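Local structure of glutamate racemase (2DWU) at residues B[11-16]-B[71-76]; B[77-82]-B[119-124]; B[114-119]-B[183-188]. The protein belongs to the Asp/Glu/hydantoin racemase family, whose two alpha/beta lobes enclose a ligand pocket between them. All blocks are in the same frame, centred on the assembly; numbering follows the deposited sequence.

Contact 1 (B[11-16]-B[71-76]). With DGL (D-glutamic acid), chain H.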
loop_
_atom_site.group_PDB
_atom_site.type_symbol
_atom_site.label_atom_id
_atom_site.label_comp_id
_atom_site.label_asym_id
_atom_site.label_seq_id
_atom_site.Cartn_x
_atom_site.Cartn_y
_atom_site.Cartn_z
ATOM N N GLY B 11 -16.554 -9.414 4.856
ATOM C CA GLY B 11 -16.584 -10.248 6.056
ATOM C C GLY B 11 -15.245 -10.072 6.761
ATOM O O GLY B 11 -14.221 -10.008 6.088
ATOM N N VAL B 12 -15.254 -9.943 8.087
ATOM C CA VAL B 12 -13.997 -9.800 8.854
ATOM C C VAL B 12 -14.050 -10.806 9.998
ATOM O O VAL B 12 -15.036 -10.840 10.748
ATOM C CB VAL B 12 -13.842 -8.363 9.444
ATOM C CG1 VAL B 12 -12.503 -8.246 10.198
ATOM C CG2 VAL B 12 -13.899 -7.311 8.329
ATOM N N LEU B 13 -13.026 -11.651 10.126
ATOM C CA LEU B 13 -13.026 -12.601 11.237
ATOM C C LEU B 13 -11.763 -12.432 12.082
ATOM O O LEU B 13 -10.695 -12.029 11.590
ATOM C CB LEU B 13 -13.199 -14.051 10.739
ATOM C CG LEU B 13 -12.150 -14.682 9.821
ATOM C CD1 LEU B 13 -10.892 -15.120 10.638
ATOM C CD2 LEU B 13 -12.769 -15.931 9.153
ATOM N N ASP B 14 -11.916 -12.712 13.368
ATOM C CA ASP B 14 -10.821 -12.557 14.312
ATOM C C ASP B 14 -11.078 -13.486 15.479
ATOM O O ASP B 14 -12.173 -14.004 15.634
ATOM C CB ASP B 14 -10.784 -11.104 14.808
ATOM C CG ASP B 14 -9.649 -10.873 15.801
ATOM O OD1 ASP B 14 -8.490 -11.199 15.456
ATOM O OD2 ASP B 14 -9.896 -10.394 16.928
ATOM N N SER B 15 -10.067 -13.690 16.307
ATOM C CA SER B 15 -10.241 -14.520 17.475
ATOM C C SER B 15 -11.047 -13.818 18.574
ATOM O O SER B 15 -11.511 -14.490 19.492
ATOM C CB SER B 15 -8.873 -14.917 18.029
ATOM O OG SER B 15 -8.184 -13.791 18.567
ATOM N N GLY B 16 -11.218 -12.491 18.491
ATOM C CA GLY B 16 -11.947 -11.772 19.526
ATOM C C GLY B 16 -12.173 -10.302 19.249
ATOM O O GLY B 16 -12.779 -9.953 18.230
ATOM N N LYS B 71 -18.412 -10.036 -0.388
ATOM C CA LYS B 71 -17.709 -9.690 -1.617
ATOM C C LYS B 71 -16.230 -10.016 -1.408
ATOM O O LYS B 71 -15.484 -10.206 -2.362
ATOM C CB LYS B 71 -17.881 -8.201 -1.997
ATOM C CG LYS B 71 -17.146 -7.189 -1.130
ATOM C CD LYS B 71 -16.987 -5.787 -1.819
ATOM C CE LYS B 71 -18.299 -5.046 -2.000
ATOM N NZ LYS B 71 -18.088 -3.625 -2.420
ATOM N N ALA B 72 -15.818 -10.103 -0.140
ATOM C CA ALA B 72 -14.428 -10.401 0.209
ATOM C C ALA B 72 -14.368 -10.790 1.681
ATOM O O ALA B 72 -15.269 -10.463 2.442
ATOM C CB ALA B 72 -13.539 -9.162 -0.038
ATOM N N LEU B 73 -13.295 -11.481 2.073
ATOM C CA LEU B 73 -13.096 -11.913 3.446
ATOM C C LEU B 73 -11.742 -11.397 3.931
ATOM O O LEU B 73 -10.734 -11.543 3.239
ATOM C CB LEU B 73 -13.096 -13.455 3.526
ATOM C CG LEU B 73 -12.709 -14.011 4.911
ATOM C CD1 LEU B 73 -13.736 -13.569 5.975
ATOM C CD2 LEU B 73 -12.635 -15.527 4.813
ATOM N N VAL B 74 -11.735 -10.786 5.114
ATOM C CA VAL B 74 -10.475 -10.325 5.726
ATOM C C VAL B 74 -10.245 -11.164 6.989
ATOM O O VAL B 74 -11.121 -11.263 7.870
ATOM C CB VAL B 74 -10.544 -8.843 6.134
ATOM C CG1 VAL B 74 -9.263 -8.444 6.912
ATOM C CG2 VAL B 74 -10.678 -7.973 4.876
ATOM N N VAL B 75 -9.069 -11.791 7.053
ATOM C CA VAL B 75 -8.673 -12.575 8.229
ATOM C C VAL B 75 -7.874 -11.539 9.001
ATOM O O VAL B 75 -6.714 -11.272 8.731
ATOM C CB VAL B 75 -7.779 -13.780 7.845
ATOM C CG1 VAL B 75 -7.381 -14.567 9.121
ATOM C CG2 VAL B 75 -8.552 -14.685 6.936
ATOM N N ALA B 76 -8.552 -10.919 9.948
ATOM C CA ALA B 76 -7.951 -9.852 10.729
ATOM C C ALA B 76 -6.940 -10.317 11.774
ATOM O O ALA B 76 -6.085 -9.530 12.231
ATOM C CB ALA B 76 -9.073 -9.046 11.409
HETATM N N DGL H . -5.880 -11.723 17.311
HETATM C CA DGL H . -4.637 -12.459 17.701
HETATM C C DGL H . -3.549 -12.183 16.723
HETATM O O DGL H . -2.550 -12.887 16.643
HETATM C CB DGL H . -4.191 -12.030 19.117
HETATM C CG DGL H . -5.101 -12.759 20.134
HETATM C CD DGL H . -5.035 -14.231 20.128
HETATM O OE1 DGL H . -4.069 -14.875 20.538
HETATM O OE2 DGL H . -6.084 -14.847 19.633
HETATM O OXT DGL H . -3.707 -11.155 15.936
#
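Ala72 opens the pairing: its O accepts the N-H of Gly11 at 2.9 Å. Leu73 comes next, with CG anti to its backbone N (chi1 172°). This carries its CD1 over the bare backbone of Gly11, 3.6 Å from Gly11 O. The same methyl meets Leu13 CD2 at 4.1 Å, the two side chains crossing at a slant. Val74 turns to the opposite face, where Val12 lies. Its backbone is gripped twice: Val74 N gives to Gly11 O at 2.8 Å, and Val74 O takes the N-H of Leu13 at 3.0 Å. Val75 returns to the leucine face. Its CG1 lies alongside Leu13 CD1 at 3.9 Å, both side chains pointing the same way. Helix 51-65 packs on Leu13 and Leu73, and helix 78-91 on Val75. The strand has ended at Ala76, but Ala76 N still donates to Leu13 O, with a more bent N-H (142°), and Ala76 CB rests on Val12 CG1 at 3.7 Å. Beyond the pairing, Ser15 OG donates to OE2 of D-glutamic acid at 2.6 Å, and Asp14 OD1 takes a weak bond from the ligand N. Asp14 OD2 accepts from Gly16 N in an Asx turn, and also from Gly19 N. These are neighbouring parallel strands of an alpha/beta sheet, with the ligand site at their C-terminal ends.

Contact 2 (B[77-82]-B[119-124]); sequences CNTAAA and IGTVGT. With DGL (D-glutamic acid), chain H.
Thr121 OG1 donates to Thr79 OG1 at 2.8 Å, the two side chains crossing at about a right angle. Thr79 OG1 in turn gives its proton to O of D-glutamic acid at 2.6 Å. Thr79 N donates to the same ligand oxygen at 3.2 Å. A chi1 of -58° sets the Thr79 hydroxyl beside that N, so both can point at one acceptor. The other oxygen of that carboxylate, OXT, is held by Asn78. It takes the backbone N-H of Asn78 at 3.1 Å. It also takes the side-chain N-H, from Asn78 ND2 at 3.2 Å, along a nearly straight line (165°). Cys77 SG also faces the ligand, 3.3 Å from N of D-glutamic acid. Thr121 CG2 lies near the ligand O and closes in on it from the second lobe.

Several of these groups are positioned by others. Asn78 OD1 is bonded to Ser211 OG, with a weaker bond to Tyr130 OH, which fixes the turn of the amide. Thr121 is the N-cap of helix 122-127: its OG1 accepts from Thr124 N at 3.0 Å. Cys77 is the N-cap of helix 78-91: its SG accepts from Ala80 N. Thr124 OG1 is pressed against the backbone of Thr79, 3.2 Å from Thr79 CA. Ala82 CB packs one turn further along, against the backbone of Thr124.

Four bonds thus grip one carboxylate at the N-terminal end of helix 78-91. The helix dipole would probably add to the hold. The directed chain from Thr124 N through both hydroxyls leaves Thr79 OG1 as donor to the ligand.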
loop_
_atom_site.group_PDB
_atom_site.type_symbol
_atom_site.label_atom_id
_atom_site.label_comp_id
_atom_site.label_asym_id
_atom_site.label_seq_id
_atom_site.Cartn_x
_atom_site.Cartn_y
_atom_site.Cartn_z
ATOM N N CYS B 77 -7.058 -11.575 12.167
ATOM C CA CYS B 77 -6.197 -12.173 13.192
ATOM C C CYS B 77 -4.909 -12.708 12.566
ATOM O O CYS B 77 -4.977 -13.531 11.664
ATOM C CB CYS B 77 -6.974 -13.320 13.845
ATOM S SG CYS B 77 -6.078 -14.223 15.108
ATOM N N ASN B 78 -3.752 -12.237 13.048
ATOM C CA ASN B 78 -2.483 -12.702 12.495
ATOM C C ASN B 78 -2.281 -14.190 12.769
ATOM O O ASN B 78 -1.729 -14.894 11.921
ATOM C CB ASN B 78 -1.305 -11.890 13.083
ATOM C CG ASN B 78 -1.394 -10.404 12.735
ATOM O OD1 ASN B 78 -0.629 -9.868 11.870
ATOM N ND2 ASN B 78 -2.279 -9.716 13.397
ATOM N N THR B 79 -2.712 -14.666 13.945
ATOM C CA THR B 79 -2.578 -16.088 14.304
ATOM C C THR B 79 -3.427 -16.960 13.376
ATOM O O THR B 79 -2.977 -18.001 12.872
ATOM C CB THR B 79 -3.025 -16.317 15.770
ATOM O OG1 THR B 79 -2.225 -15.490 16.630
ATOM C CG2 THR B 79 -2.859 -17.784 16.169
ATOM N N ALA B 80 -4.652 -16.493 13.134
ATOM C CA ALA B 80 -5.578 -17.201 12.267
ATOM C C ALA B 80 -5.051 -17.180 10.835
ATOM O O ALA B 80 -5.113 -18.199 10.120
ATOM C CB ALA B 80 -6.973 -16.534 12.355
ATOM N N ALA B 81 -4.499 -16.042 10.405
ATOM C CA ALA B 81 -3.975 -15.971 9.047
ATOM C C ALA B 81 -2.796 -16.922 8.860
ATOM O O ALA B 81 -2.691 -17.607 7.837
ATOM C CB ALA B 81 -3.567 -14.551 8.683
ATOM N N ALA B 82 -1.912 -16.968 9.856
ATOM C CA ALA B 82 -0.752 -17.844 9.765
ATOM C C ALA B 82 -1.183 -19.293 9.633
ATOM O O ALA B 82 -0.586 -20.070 8.874
ATOM C CB ALA B 82 0.134 -17.665 11.017
ATOM N N ILE B 119 7.027 -9.098 15.442
ATOM C CA ILE B 119 6.602 -9.648 16.727
ATOM C C ILE B 119 5.162 -10.119 16.616
ATOM O O ILE B 119 4.376 -9.579 15.822
ATOM C CB ILE B 119 6.729 -8.621 17.893
ATOM C CG1 ILE B 119 6.035 -7.292 17.550
ATOM C CG2 ILE B 119 8.237 -8.410 18.173
ATOM C CD1 ILE B 119 5.914 -6.354 18.750
ATOM N N GLY B 120 4.815 -11.138 17.392
ATOM C CA GLY B 120 3.457 -11.652 17.325
ATOM C C GLY B 120 3.302 -12.796 18.286
ATOM O O GLY B 120 4.181 -13.026 19.131
ATOM N N THR B 121 2.190 -13.515 18.179
ATOM C CA THR B 121 1.944 -14.646 19.082
ATOM C C THR B 121 2.861 -15.810 18.750
ATOM O O THR B 121 3.500 -15.844 17.707
ATOM C CB THR B 121 0.513 -15.213 18.923
ATOM O OG1 THR B 121 0.371 -15.725 17.581
ATOM C CG2 THR B 121 -0.547 -14.155 19.206
ATOM N N VAL B 122 2.918 -16.770 19.663
ATOM C CA VAL B 122 3.724 -17.939 19.408
ATOM C C VAL B 122 3.263 -18.633 18.117
ATOM O O VAL B 122 4.087 -19.028 17.295
ATOM C CB VAL B 122 3.644 -18.901 20.588
ATOM C CG1 VAL B 122 4.242 -20.231 20.195
ATOM C CG2 VAL B 122 4.380 -18.309 21.777
ATOM N N GLY B 123 1.952 -18.751 17.899
ATOM C CA GLY B 123 1.480 -19.404 16.693
ATOM C C GLY B 123 1.920 -18.665 15.435
ATOM O O GLY B 123 2.362 -19.273 14.470
ATOM N N THR B 124 1.809 -17.347 15.456
ATOM C CA THR B 124 2.203 -16.549 14.297
ATOM C C THR B 124 3.677 -16.689 13.999
ATOM O O THR B 124 4.068 -16.929 12.852
ATOM C CB THR B 124 1.866 -15.082 14.522
ATOM O OG1 THR B 124 0.447 -14.958 14.634
ATOM C CG2 THR B 124 2.369 -14.216 13.365
HETATM N N DGL H . -5.880 -11.723 17.311
HETATM C CA DGL H . -4.637 -12.459 17.701
HETATM C C DGL H . -3.549 -12.183 16.723
HETATM O O DGL H . -2.550 -12.887 16.643
HETATM C CB DGL H . -4.191 -12.030 19.117
HETATM C CG DGL H . -5.101 -12.759 20.134
HETATM C CD DGL H . -5.035 -14.231 20.128
HETATM O OE1 DGL H . -4.069 -14.875 20.538
HETATM O OE2 DGL H . -6.084 -14.847 19.633
HETATM O OXT DGL H . -3.707 -11.155 15.936
#

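Contact 3 (B[114-119]-B[183-188]). With DGL (D-glutamic acid), chain H.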
loop_
_atom_site.group_PDB
_atom_site.type_symbol
_atom_site.label_atom_id
_atom_site.label_comp_id
_atom_site.label_asym_id
_atom_site.label_seq_id
_atom_site.Cartn_x
_atom_site.Cartn_y
_atom_site.Cartn_z
ATOM N N GLY B 114 17.095 -3.302 4.706
ATOM C CA GLY B 114 16.666 -4.650 4.414
ATOM C C GLY B 114 16.739 -5.550 5.636
ATOM O O GLY B 114 16.962 -6.728 5.495
ATOM N N LYS B 115 16.537 -4.982 6.819
ATOM C CA LYS B 115 16.602 -5.729 8.080
ATOM C C LYS B 115 15.305 -5.425 8.796
ATOM O O LYS B 115 15.104 -4.312 9.269
ATOM C CB LYS B 115 17.811 -5.248 8.888
ATOM C CG LYS B 115 19.148 -5.693 8.239
ATOM C CD LYS B 115 20.371 -5.177 8.995
ATOM C CE LYS B 115 21.634 -6.047 8.659
ATOM N NZ LYS B 115 22.316 -5.744 7.391
ATOM N N ILE B 116 14.475 -6.453 8.907
ATOM C CA ILE B 116 13.127 -6.304 9.438
ATOM C C ILE B 116 12.823 -7.155 10.653
ATOM O O ILE B 116 13.168 -8.325 10.690
ATOM C CB ILE B 116 12.169 -6.683 8.303
ATOM C CG1 ILE B 116 12.385 -5.725 7.112
ATOM C CG2 ILE B 116 10.711 -6.591 8.771
ATOM C CD1 ILE B 116 11.809 -6.241 5.809
ATOM N N GLY B 117 12.218 -6.553 11.678
ATOM C CA GLY B 117 11.826 -7.348 12.826
ATOM C C GLY B 117 10.312 -7.579 12.755
ATOM O O GLY B 117 9.593 -6.837 12.093
ATOM N N VAL B 118 9.828 -8.634 13.392
ATOM C CA VAL B 118 8.376 -8.833 13.475
ATOM C C VAL B 118 8.082 -9.552 14.771
ATOM O O VAL B 118 8.801 -10.474 15.166
ATOM C CB VAL B 118 7.768 -9.613 12.294
ATOM C CG1 VAL B 118 8.395 -11.004 12.182
ATOM C CG2 VAL B 118 6.245 -9.715 12.496
ATOM N N ILE B 119 7.027 -9.098 15.442
ATOM C CA ILE B 119 6.602 -9.648 16.727
ATOM C C ILE B 119 5.162 -10.119 16.616
ATOM O O ILE B 119 4.376 -9.579 15.822
ATOM C CB ILE B 119 6.729 -8.621 17.893
ATOM C CG1 ILE B 119 6.035 -7.292 17.550
ATOM C CG2 ILE B 119 8.237 -8.410 18.173
ATOM C CD1 ILE B 119 5.914 -6.354 18.750
ATOM N N THR B 183 13.025 -1.599 10.752
ATOM C CA THR B 183 11.583 -1.723 10.527
ATOM C C THR B 183 11.037 -2.811 11.461
ATOM O O THR B 183 11.698 -3.817 11.670
ATOM C CB THR B 183 11.352 -2.144 9.044
ATOM O OG1 THR B 183 11.936 -1.155 8.177
ATOM C CG2 THR B 183 9.848 -2.288 8.734
ATOM N N LEU B 184 9.846 -2.611 12.036
ATOM C CA LEU B 184 9.247 -3.610 12.921
ATOM C C LEU B 184 7.781 -3.770 12.539
ATOM O O LEU B 184 7.032 -2.792 12.531
ATOM C CB LEU B 184 9.311 -3.169 14.397
ATOM C CG LEU B 184 8.514 -4.130 15.302
ATOM C CD1 LEU B 184 9.306 -5.396 15.492
ATOM C CD2 LEU B 184 8.194 -3.466 16.646
ATOM N N ILE B 185 7.387 -4.993 12.216
ATOM C CA ILE B 185 5.995 -5.270 11.890
ATOM C C ILE B 185 5.244 -5.679 13.156
ATOM O O ILE B 185 5.671 -6.601 13.876
ATOM C CB ILE B 185 5.888 -6.410 10.867
ATOM C CG1 ILE B 185 6.596 -6.014 9.562
ATOM C CG2 ILE B 185 4.378 -6.752 10.621
ATOM C CD1 ILE B 185 6.754 -7.187 8.571
ATOM N N LEU B 186 4.153 -4.976 13.464
ATOM C CA LEU B 186 3.318 -5.354 14.609
ATOM C C LEU B 186 2.413 -6.494 14.115
ATOM O O LEU B 186 1.287 -6.258 13.639
ATOM C CB LEU B 186 2.470 -4.160 15.051
ATOM C CG LEU B 186 3.227 -2.910 15.452
ATOM C CD1 LEU B 186 2.232 -1.846 15.989
ATOM C CD2 LEU B 186 4.259 -3.252 16.543
ATOM N N GLY B 187 2.923 -7.721 14.236
ATOM C CA GLY B 187 2.234 -8.906 13.756
ATOM C C GLY B 187 1.171 -9.514 14.653
ATOM O O GLY B 187 1.068 -10.734 14.753
ATOM N N CYS B 188 0.364 -8.649 15.245
ATOM C CA CYS B 188 -0.708 -9.074 16.141
ATOM C C CYS B 188 -1.733 -7.934 16.175
ATOM O O CYS B 188 -1.364 -6.759 16.187
ATOM C CB CYS B 188 -0.151 -9.305 17.545
ATOM S SG CYS B 188 -1.415 -9.760 18.783
HETATM N N DGL H . -5.880 -11.723 17.311
HETATM C CA DGL H . -4.637 -12.459 17.701
HETATM C C DGL H . -3.549 -12.183 16.723
HETATM O O DGL H . -2.550 -12.887 16.643
HETATM C CB DGL H . -4.191 -12.030 19.117
HETATM C CG DGL H . -5.101 -12.759 20.134
HETATM C CD DGL H . -5.035 -14.231 20.128
HETATM O OE1 DGL H . -4.069 -14.875 20.538
HETATM O OE2 DGL H . -6.084 -14.847 19.633
HETATM O OXT DGL H . -3.707 -11.155 15.936
#
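Leu184 fills the hollow left by Gly117. A chi1 of 172° swings its isobutyl group away from its own N and lays CD1 over the glycine, 3.6 Å from Gly117 C. The same methyl touches Ile119 CG2 at 4.2 Å, the two side chains meeting at about a right angle. Further along this face Ile119 CD1 lies beside Leu186 CD2, also at 4.2 Å, both side chains pointing the same way. Helix 195-202 closes over Leu184 and Leu186. These are the two central strands of the four-stranded parallel sheet in the second alpha/beta lobe. Their backbones are joined by Gly117 N to Thr183 O at 2.8 Å, then by Ile185 N to Gly117 O and by Ile119 N to Ile185 O. On the other face Ile116 lies alongside Thr183, and its CG2 meets Ile185 CD1 at 4.0 Å. Ala107 of helix 100-110 fits against all three. Val118 adds to this face, but it has two conformers and its exact fit is doubtful. At Leu186 the chain bends in an inverse gamma turn, and Gly187 N keeps a weak bond to Ile119 O. Past the turn, Cys188 SG comes to 3.6 Å from CB of D-glutamic acid.

All three contacts converge on D-glutamic acid. Contact 1 belongs to one lobe and contact 3 to the other; their centres lie 22 Å apart and their nearest atoms about 6 Å. Contact 2 spans the gap. It continues contact 1 directly, since strand 70-75 runs into helix 78-91, and Asp14 OD1 packs 3.1 Å from Cys77 CB. It shares Ile119 with contact 3, and Asn78 ND2 lies 3.2 Å from Cys188 CA. The ligand is therefore held from both lobes. Cys77 SG, 3.5 Å from the ligand CA, and Cys188 SG, 4.3 Å from that atom, approach it from opposite sides. Tyr46, Gly47 and Thr189 add further hydrogen bonds to the ligand.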